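Local coordinates for aromatic amino acid aminotransferase I (PDB 6HNU), which probably catalyses the transfer of amino groups from aromatic L-amino acids to 2-oxoglutarate, using pyridoxal 5'-phosphate as cofactor, at residues T81-F86 / A340-R345; V139-A144 / I244-Y249; S297-K300 / L306-G309. All blocks are in the same frame, centred on the assembly; numbering follows the deposited sequence.

Contact 1 (T81-F86 / A340-R345)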
loop_
_atom_site.group_PDB
_atom_site.type_symbol
_atom_site.label_atom_id
_atom_site.label_comp_id
_atom_site.label_asym_id
_atom_site.label_seq_id
_atom_site.Cartn_x
_atom_site.Cartn_y
_atom_site.Cartn_z
ATOM N N THR B 81 9.387 21.470 -18.636
ATOM C CA THR B 81 8.168 22.236 -18.255
ATOM C C THR B 81 7.893 22.005 -16.764
ATOM O O THR B 81 8.195 20.898 -16.248
ATOM C CB THR B 81 7.014 21.920 -19.211
ATOM O OG1 THR B 81 6.026 22.949 -19.079
ATOM C CG2 THR B 81 6.378 20.573 -18.963
ATOM N N THR B 82 7.391 23.032 -16.082
ATOM C CA THR B 82 7.007 22.956 -14.661
ATOM C C THR B 82 5.498 22.714 -14.594
ATOM O O THR B 82 4.735 23.569 -15.077
ATOM C CB THR B 82 7.489 24.185 -13.879
ATOM O OG1 THR B 82 8.913 24.233 -14.017
ATOM C CG2 THR B 82 7.071 24.165 -12.421
ATOM N N ILE B 83 5.090 21.599 -13.995
ATOM C CA ILE B 83 3.663 21.342 -13.657
ATOM C C ILE B 83 3.475 21.745 -12.188
ATOM O O ILE B 83 4.373 21.527 -11.374
ATOM C CB ILE B 83 3.259 19.878 -13.936
ATOM C CG1 ILE B 83 4.276 18.905 -13.332
ATOM C CG2 ILE B 83 3.096 19.663 -15.433
ATOM C CD1 ILE B 83 3.853 17.449 -13.284
ATOM N N GLU B 84 2.320 22.307 -11.892
ATOM C CA GLU B 84 1.945 22.836 -10.576
ATOM C C GLU B 84 0.583 22.266 -10.204
ATOM O O GLU B 84 -0.346 22.298 -11.051
ATOM C CB GLU B 84 1.873 24.357 -10.626
ATOM C CG GLU B 84 3.209 25.003 -10.914
ATOM C CD GLU B 84 3.210 26.479 -10.544
ATOM O OE1 GLU B 84 2.253 27.151 -10.953
ATOM O OE2 GLU B 84 4.127 26.929 -9.790
ATOM N N VAL B 85 0.513 21.696 -9.005
ATOM C CA VAL B 85 -0.769 21.377 -8.347
ATOM C C VAL B 85 -0.894 22.206 -7.070
ATOM O O VAL B 85 -0.246 21.913 -6.046
ATOM C CB VAL B 85 -0.906 19.873 -8.100
ATOM C CG1 VAL B 85 -2.302 19.596 -7.587
ATOM C CG2 VAL B 85 -0.624 19.087 -9.391
ATOM N N PHE B 86 -1.761 23.211 -7.121
ATOM C CA PHE B 86 -2.137 24.024 -5.953
ATOM C C PHE B 86 -3.140 23.276 -5.071
ATOM O O PHE B 86 -3.869 22.364 -5.553
ATOM C CB PHE B 86 -2.739 25.344 -6.444
ATOM C CG PHE B 86 -1.726 26.278 -7.042
ATOM C CD1 PHE B 86 -1.401 26.207 -8.389
ATOM C CD2 PHE B 86 -1.108 27.240 -6.257
ATOM C CE1 PHE B 86 -0.488 27.101 -8.934
ATOM C CE2 PHE B 86 -0.178 28.120 -6.809
ATOM C CZ PHE B 86 0.129 28.042 -8.142
ATOM N N ALA B 340 1.098 12.325 -11.129
ATOM C CA ALA B 340 0.964 11.463 -12.337
ATOM C C ALA B 340 -0.119 12.052 -13.244
ATOM O O ALA B 340 0.068 12.192 -14.451
ATOM C CB ALA B 340 0.652 10.020 -11.946
ATOM N N ASN B 341 -1.247 12.388 -12.669
ATOM C CA ASN B 341 -2.344 13.061 -13.406
ATOM C C ASN B 341 -1.828 14.352 -14.094
ATOM O O ASN B 341 -2.184 14.574 -15.267
ATOM C CB ASN B 341 -3.505 13.333 -12.483
ATOM C CG ASN B 341 -4.664 13.974 -13.211
ATOM O OD1 ASN B 341 -5.350 13.333 -14.005
ATOM N ND2 ASN B 341 -4.861 15.247 -12.958
ATOM N N ALA B 342 -1.052 15.166 -13.394
ATOM C CA ALA B 342 -0.512 16.454 -13.914
ATOM C C ALA B 342 0.439 16.173 -15.081
ATOM O O ALA B 342 0.252 16.759 -16.146
ATOM C CB ALA B 342 0.127 17.222 -12.810
ATOM N N LEU B 343 1.353 15.205 -14.925
ATOM C CA LEU B 343 2.314 14.838 -15.982
ATOM C C LEU B 343 1.547 14.297 -17.189
ATOM O O LEU B 343 1.803 14.783 -18.294
ATOM C CB LEU B 343 3.358 13.866 -15.420
ATOM C CG LEU B 343 4.331 13.302 -16.448
ATOM C CD1 LEU B 343 5.673 12.973 -15.787
ATOM C CD2 LEU B 343 3.737 12.077 -17.119
ATOM N N LEU B 344 0.605 13.368 -17.005
ATOM C CA LEU B 344 -0.055 12.691 -18.139
ATOM C C LEU B 344 -0.921 13.689 -18.911
ATOM O O LEU B 344 -0.968 13.580 -20.147
ATOM C CB LEU B 344 -0.858 11.492 -17.625
ATOM C CG LEU B 344 -0.010 10.332 -17.073
ATOM C CD1 LEU B 344 -0.874 9.387 -16.274
ATOM C CD2 LEU B 344 0.699 9.582 -18.182
ATOM N N ARG B 345 -1.596 14.598 -18.211
ATOM C CA ARG B 345 -2.502 15.594 -18.843
ATOM C C ARG B 345 -1.682 16.704 -19.492
ATOM O O ARG B 345 -2.130 17.214 -20.527
ATOM C CB ARG B 345 -3.489 16.117 -17.810
ATOM C CG ARG B 345 -4.540 15.060 -17.507
ATOM C CD ARG B 345 -5.571 15.466 -16.496
ATOM N NE ARG B 345 -6.575 14.416 -16.399
ATOM C CZ ARG B 345 -7.600 14.274 -17.236
ATOM N NH1 ARG B 345 -7.771 15.139 -18.231
ATOM N NH2 ARG B 345 -8.447 13.270 -17.080
#
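Ala342 and Ile83 contribute almost equally to this buried apolar contact, in which one strand of a two-stranded antiparallel sheet rests on the long helix 334-377 in the fold-type I architecture of this aminotransferase. The sheet is formed by 57-62 and 81-86, and backbone hydrogen bonds of Ile83 with Ala60 and of Val85 with Val58 join the two strands. The strand and helix segments approach to 8.7 Å between their axes, and their N-to-C directions differ by 136°, so they are neither aligned nor strictly antiparallel. The nearest CA atoms across the segments, those of Ile83 and Ala342, are 6.4 Å apart, a spacing that the small methyl side chain of Ala342 can accommodate.

Alternation along the strand decides which residues take part. Ile83 and Val85 both aim their CB atoms at the helix, whereas Glu84 between them points away and forms a salt bridge with Lys57. Ile83 holds CG1 between its backbone N and carbonyl carbon (chi1 49°), and the extended next torsion (chi2 168°) carries CD1 forward to the helix surface. There CD1 comes to 3.8 Å from Ala342 CB and 3.7 Å from the backbone N of Leu343, which places it over the helix backbone as well as against the alanine methyl. The same CD1 is 4.2 Å from Leu343 CB. No hydrogen bond crosses between the segments, so the join is one of apolar surfaces. Beyond it, Leu343 packs on Phe55 of the second subunit, bringing this part of the helix to the dimer interface. The methyl of Ala342 is shared between two strand residues: besides Ile83 CD1 it meets Val85, whose CG2 lies 4.0 Å from Ala342 CB.

Contact 2 (V139-A144 / I244-Y249); sequences VGNTEA and IEDEPY. With PLP (pyridoxal-5'-phosphate), chain I.
Asn141 directs its amide at Asp246 from the start of helix 141-152, meeting a carboxylate carried by strand 242-246. The two flat groups are strongly inclined, with 63° between the amide and carboxylate planes. Asn141 ND2 lies 2.7 Å from Asp246 OD1, but the N-H points imperfectly at the oxygen (128°), so this hydrogen bond is weak; ND2 also donates to Leu295 O. Pro248 flanks the same nitrogen, its CD 3.6 Å from Asn141 ND2.

Asp246 extends its side chain with CG anti to the backbone N (chi1 177°), which carries the carboxylate to the pyridine nitrogen; OD2 is 2.8 Å from PLP N1. Tyr211 and a water that also donates, weakly, to Asn141 O are further partners of OD2. At the other end of PLP, the helix start receives the phosphate, with Asn141 N donating to O1P over 2.8 Å and Thr142 OG1 to O3P over 2.6 Å. PLP O3 in turn donates to Tyr249 OH at 2.6 Å.

The cofactor is thus read at three points: ring nitrogen, phenolic oxygen and phosphate. A carboxylate beside N1, as in related aminotransferases, is consistent with support for the pyridine ring as an electron sink, while the amino end of the helix would probably stabilise the phosphate charge.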
loop_
_atom_site.group_PDB
_atom_site.type_symbol
_atom_site.label_atom_id
_atom_site.label_comp_id
_atom_site.label_asym_id
_atom_site.label_seq_id
_atom_site.Cartn_x
_atom_site.Cartn_y
_atom_site.Cartn_z
ATOM N N VAL B 139 -1.418 0.379 -5.795
ATOM C CA VAL B 139 -0.121 1.018 -5.431
ATOM C C VAL B 139 1.022 0.243 -6.083
ATOM O O VAL B 139 2.176 0.265 -5.558
ATOM C CB VAL B 139 0.001 1.176 -3.900
ATOM C CG1 VAL B 139 -1.113 2.062 -3.386
ATOM C CG2 VAL B 139 -0.031 -0.142 -3.161
ATOM N N GLY B 140 0.752 -0.301 -7.257
ATOM C CA GLY B 140 1.706 -1.088 -8.041
ATOM C C GLY B 140 1.323 -2.540 -8.147
ATOM O O GLY B 140 0.418 -2.996 -7.424
ATOM N N ASN B 141 2.006 -3.244 -9.047
ATOM C CA ASN B 141 1.674 -4.635 -9.386
ATOM C C ASN B 141 2.002 -5.558 -8.199
ATOM O O ASN B 141 1.348 -6.615 -8.098
ATOM C CB ASN B 141 2.354 -5.042 -10.692
ATOM C CG ASN B 141 1.673 -4.545 -11.944
ATOM O OD1 ASN B 141 0.783 -3.668 -11.900
ATOM N ND2 ASN B 141 2.112 -5.080 -13.071
ATOM N N THR B 142 2.975 -5.207 -7.355
ATOM C CA THR B 142 3.307 -5.989 -6.145
ATOM C C THR B 142 2.037 -6.120 -5.289
ATOM O O THR B 142 1.588 -7.242 -4.999
ATOM C CB THR B 142 4.467 -5.354 -5.366
ATOM O OG1 THR B 142 5.537 -5.172 -6.304
ATOM C CG2 THR B 142 4.883 -6.252 -4.214
ATOM N N GLU B 143 1.460 -4.986 -4.947
ATOM C CA GLU B 143 0.219 -4.932 -4.129
ATOM C C GLU B 143 -0.906 -5.574 -4.940
ATOM O O GLU B 143 -1.616 -6.443 -4.359
ATOM C CB GLU B 143 -0.165 -3.504 -3.762
ATOM C CG GLU B 143 -1.551 -3.448 -3.134
ATOM C CD GLU B 143 -2.674 -3.175 -4.104
ATOM O OE1 GLU B 143 -2.648 -2.088 -4.731
ATOM O OE2 GLU B 143 -3.624 -3.998 -4.190
ATOM N N ALA B 144 -1.062 -5.214 -6.225
ATOM C CA ALA B 144 -2.203 -5.729 -7.017
ATOM C C ALA B 144 -2.165 -7.266 -7.028
ATOM O O ALA B 144 -3.212 -7.865 -6.906
ATOM C CB ALA B 144 -2.231 -5.136 -8.402
ATOM N N ILE B 244 -4.533 -13.932 -15.021
ATOM C CA ILE B 244 -3.994 -12.727 -14.376
ATOM C C ILE B 244 -2.737 -12.409 -15.164
ATOM O O ILE B 244 -1.770 -13.178 -15.063
ATOM C CB ILE B 244 -3.719 -12.957 -12.873
ATOM C CG1 ILE B 244 -4.874 -13.611 -12.110
ATOM C CG2 ILE B 244 -3.227 -11.672 -12.232
ATOM C CD1 ILE B 244 -6.230 -12.887 -12.151
ATOM N N GLU B 245 -2.770 -11.296 -15.878
ATOM C CA GLU B 245 -1.661 -10.863 -16.746
ATOM C C GLU B 245 -0.994 -9.724 -15.971
ATOM O O GLU B 245 -1.523 -8.603 -15.865
ATOM C CB GLU B 245 -2.033 -10.603 -18.224
ATOM C CG GLU B 245 -2.943 -9.414 -18.529
ATOM C CD GLU B 245 -3.208 -9.141 -20.006
ATOM O OE1 GLU B 245 -2.460 -9.689 -20.866
ATOM O OE2 GLU B 245 -4.093 -8.252 -20.314
ATOM N N ASP B 246 0.158 -10.052 -15.424
ATOM C CA ASP B 246 0.995 -9.127 -14.655
ATOM C C ASP B 246 1.970 -8.520 -15.649
ATOM O O ASP B 246 2.935 -9.179 -16.045
ATOM C CB ASP B 246 1.628 -9.847 -13.475
ATOM C CG ASP B 246 2.556 -9.004 -12.658
ATOM O OD1 ASP B 246 2.607 -7.738 -12.877
ATOM O OD2 ASP B 246 3.232 -9.619 -11.794
ATOM N N GLU B 247 1.704 -7.288 -16.050
ATOM C CA GLU B 247 2.250 -6.766 -17.317
ATOM C C GLU B 247 2.973 -5.450 -17.081
ATOM O O GLU B 247 2.777 -4.499 -17.839
ATOM C CB GLU B 247 1.073 -6.695 -18.283
ATOM C CG GLU B 247 0.780 -8.031 -18.915
ATOM C CD GLU B 247 1.872 -8.379 -19.924
ATOM O OE1 GLU B 247 1.650 -8.123 -21.126
ATOM O OE2 GLU B 247 2.932 -8.933 -19.513
ATOM N N PRO B 248 3.948 -5.386 -16.157
ATOM C CA PRO B 248 4.712 -4.144 -15.968
ATOM C C PRO B 248 5.647 -3.837 -17.158
ATOM O O PRO B 248 6.039 -2.684 -17.339
ATOM C CB PRO B 248 5.485 -4.404 -14.687
ATOM C CG PRO B 248 5.707 -5.921 -14.722
ATOM C CD PRO B 248 4.472 -6.511 -15.364
ATOM N N TYR B 249 5.947 -4.825 -17.992
ATOM C CA TYR B 249 6.941 -4.668 -19.078
ATOM C C TYR B 249 6.239 -4.518 -20.433
ATOM O O TYR B 249 6.924 -4.547 -21.453
ATOM C CB TYR B 249 7.892 -5.870 -19.112
ATOM C CG TYR B 249 8.560 -6.233 -17.810
ATOM C CD1 TYR B 249 9.449 -5.380 -17.188
ATOM C CD2 TYR B 249 8.304 -7.443 -17.204
ATOM C CE1 TYR B 249 10.082 -5.723 -16.005
ATOM C CE2 TYR B 249 8.942 -7.817 -16.041
ATOM C CZ TYR B 249 9.826 -6.955 -15.428
ATOM O OH TYR B 249 10.479 -7.286 -14.268
HETATM N N1 PLP I . 5.486 -8.066 -11.405
HETATM C C2 PLP I . 6.551 -8.564 -12.038
HETATM C C2A PLP I . 6.403 -9.837 -12.793
HETATM C C3 PLP I . 7.785 -7.919 -11.995
HETATM O O3 PLP I . 8.851 -8.519 -12.608
HETATM C C4 PLP I . 7.905 -6.727 -11.252
HETATM C C4A PLP I . 9.198 -6.051 -11.168
HETATM C C5 PLP I . 6.768 -6.199 -10.626
HETATM C C6 PLP I . 5.600 -6.914 -10.709
HETATM C C5A PLP I . 6.840 -4.969 -9.755
HETATM O O4P PLP I . 5.758 -4.049 -10.066
HETATM P P PLP I . 5.465 -2.754 -9.271
HETATM O O1P PLP I . 4.369 -2.145 -10.116
HETATM O O2P PLP I . 6.787 -1.937 -9.245
HETATM O O3P PLP I . 5.019 -3.160 -7.868
HETATM O O HOH W 1 3.348 -8.594 -9.146
#

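Contact 3 (S297-K300 / L306-G309). With PLP (pyridoxal-5'-phosphate), chain I.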
loop_
_atom_site.group_PDB
_atom_site.type_symbol
_atom_site.label_atom_id
_atom_site.label_comp_id
_atom_site.label_asym_id
_atom_site.label_seq_id
_atom_site.Cartn_x
_atom_site.Cartn_y
_atom_site.Cartn_z
ATOM N N SER B 297 1.238 -1.053 -14.377
ATOM C CA SER B 297 2.079 -0.261 -13.466
ATOM C C SER B 297 2.809 0.842 -14.236
ATOM O O SER B 297 3.211 0.605 -15.379
ATOM C CB SER B 297 3.095 -1.139 -12.811
ATOM O OG SER B 297 3.834 -0.399 -11.868
ATOM N N PHE B 298 3.078 1.945 -13.568
ATOM C CA PHE B 298 3.990 3.009 -14.073
ATOM C C PHE B 298 5.455 2.722 -13.737
ATOM O O PHE B 298 6.337 3.486 -14.162
ATOM C CB PHE B 298 3.599 4.347 -13.475
ATOM C CG PHE B 298 2.351 4.909 -14.083
ATOM C CD1 PHE B 298 2.231 5.051 -15.456
ATOM C CD2 PHE B 298 1.312 5.325 -13.270
ATOM C CE1 PHE B 298 1.114 5.661 -16.004
ATOM C CE2 PHE B 298 0.174 5.888 -13.824
ATOM C CZ PHE B 298 0.056 6.003 -15.189
ATOM N N SER B 299 5.746 1.646 -13.004
ATOM C CA SER B 299 7.103 1.442 -12.433
ATOM C C SER B 299 8.178 1.421 -13.513
ATOM O O SER B 299 9.217 2.061 -13.270
ATOM C CB SER B 299 7.163 0.220 -11.531
ATOM O OG SER B 299 6.410 0.487 -10.376
ATOM N N LYS B 300 7.976 0.720 -14.626
ATOM C CA LYS B 300 9.034 0.526 -15.643
ATOM C C LYS B 300 8.918 1.594 -16.739
ATOM O O LYS B 300 9.764 1.581 -17.666
ATOM C CB LYS B 300 8.955 -0.836 -16.322
ATOM C CG LYS B 300 8.645 -2.022 -15.435
ATOM C CD LYS B 300 9.596 -2.222 -14.328
ATOM C CE LYS B 300 9.136 -3.402 -13.493
ATOM N NZ LYS B 300 10.091 -3.720 -12.412
ATOM N N LEU B 306 6.740 5.956 -7.846
ATOM C CA LEU B 306 5.331 6.420 -7.932
ATOM C C LEU B 306 4.470 5.544 -7.017
ATOM O O LEU B 306 3.519 6.086 -6.408
ATOM C CB LEU B 306 4.821 6.362 -9.377
ATOM C CG LEU B 306 4.984 7.651 -10.185
ATOM C CD1 LEU B 306 4.985 7.360 -11.677
ATOM C CD2 LEU B 306 3.905 8.675 -9.847
ATOM N N ARG B 307 4.745 4.246 -6.982
ATOM C CA ARG B 307 3.879 3.337 -6.185
ATOM C C ARG B 307 2.438 3.585 -6.663
ATOM O O ARG B 307 1.585 3.881 -5.874
ATOM C CB ARG B 307 4.048 3.571 -4.687
ATOM C CG ARG B 307 5.350 3.054 -4.093
ATOM C CD ARG B 307 5.555 1.570 -4.312
ATOM N NE ARG B 307 6.271 1.317 -5.541
ATOM C CZ ARG B 307 6.205 0.224 -6.270
ATOM N NH1 ARG B 307 6.926 0.145 -7.364
ATOM N NH2 ARG B 307 5.400 -0.770 -5.936
ATOM N N LEU B 308 2.234 3.441 -7.963
ATOM C CA LEU B 308 0.949 3.729 -8.612
ATOM C C LEU B 308 0.803 2.801 -9.805
ATOM O O LEU B 308 1.693 2.737 -10.681
ATOM C CB LEU B 308 0.907 5.184 -9.075
ATOM C CG LEU B 308 -0.418 5.680 -9.643
ATOM C CD1 LEU B 308 -1.567 5.564 -8.642
ATOM C CD2 LEU B 308 -0.276 7.141 -10.078
ATOM N N GLY B 309 -0.316 2.121 -9.837
ATOM C CA GLY B 309 -0.672 1.348 -11.005
ATOM C C GLY B 309 -2.176 1.270 -11.055
ATOM O O GLY B 309 -2.890 2.092 -10.365
HETATM N N1 PLP I . 5.486 -8.066 -11.405
HETATM C C2 PLP I . 6.551 -8.564 -12.038
HETATM C C2A PLP I . 6.403 -9.837 -12.793
HETATM C C3 PLP I . 7.785 -7.919 -11.995
HETATM O O3 PLP I . 8.851 -8.519 -12.608
HETATM C C4 PLP I . 7.905 -6.727 -11.252
HETATM C C4A PLP I . 9.198 -6.051 -11.168
HETATM C C5 PLP I . 6.768 -6.199 -10.626
HETATM C C6 PLP I . 5.600 -6.914 -10.709
HETATM C C5A PLP I . 6.840 -4.969 -9.755
HETATM O O4P PLP I . 5.758 -4.049 -10.066
HETATM P P PLP I . 5.465 -2.754 -9.271
HETATM O O1P PLP I . 4.369 -2.145 -10.116
HETATM O O2P PLP I . 6.787 -1.937 -9.245
HETATM O O3P PLP I . 5.019 -3.160 -7.868
HETATM O O HOH W 2 4.623 2.426 -9.731
#
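O2P of the PLP phosphate is gripped from both segments: Ser299 OG donates to it at 2.7 Å, and Arg307 NH1 at 2.8 Å along a nearly straight N-H (168°). Together the segments form part of the phosphate-binding cup of a fold-type I aminotransferase, in the connection between antiparallel strands 292-297 and 309-314. Arg307 presents the edge of its guanidinium group to O2P, near its own plane, and uses NH2 for a second oxygen, O3P, at 3.1 Å. Although its CB points away from 297-300, bends at chi2 and chi3 bring the guanidinium group back to the phosphate, where Pro304 O also accepts from NH1.

Ser297 serves the third terminal oxygen, its OG donating to PLP O1P over 2.5 Å. That hydroxyl simultaneously accepts from Ser299 N at 3.0 Å, an ST turn that ties the phosphate-binding serine to the chain two residues on. A water donating to Ser299 OG and accepting from Leu308 N bridges the segments.

Behind this polar side, the backbones pair. Ser297 and Gly309 form a non-hydrogen-bonded antiparallel pair with their CA atoms just 4.0 Å apart, and Phe298 N donates to Leu308 O at 3.3 Å, straight (171°) and in the carbonyl plane. The side chains of these last two residues run side by side in the same direction, away from the cofactor, bringing Phe298 CE2 to 4.0 Å from Leu308 CD2.

Contacts 2 and 3 are two walls of one cofactor site, their centres 9 Å apart, and both bind the PLP phosphate. They also touch directly: Asn141 OD1 is 3.5 Å from Ser297 CB, and Tyr249 CE1 is 3.5 Å from Lys300 CE. Tyr105 of the second subunit hydrogen-bonds to the same PLP, so the site is completed across the dimer. Contact 1 stands apart from contact 2, about 11 Å away at the nearest atoms, yet reaches contact 3 through the helix segment 340-345: Ala340 CB lies 3.6 Å from Leu308 CD2 and Leu344 CD1 lies 3.7 Å from Phe298 CZ. Helix 334-377 therefore packs against both strand 81-86 and the apolar back of the phosphate cup.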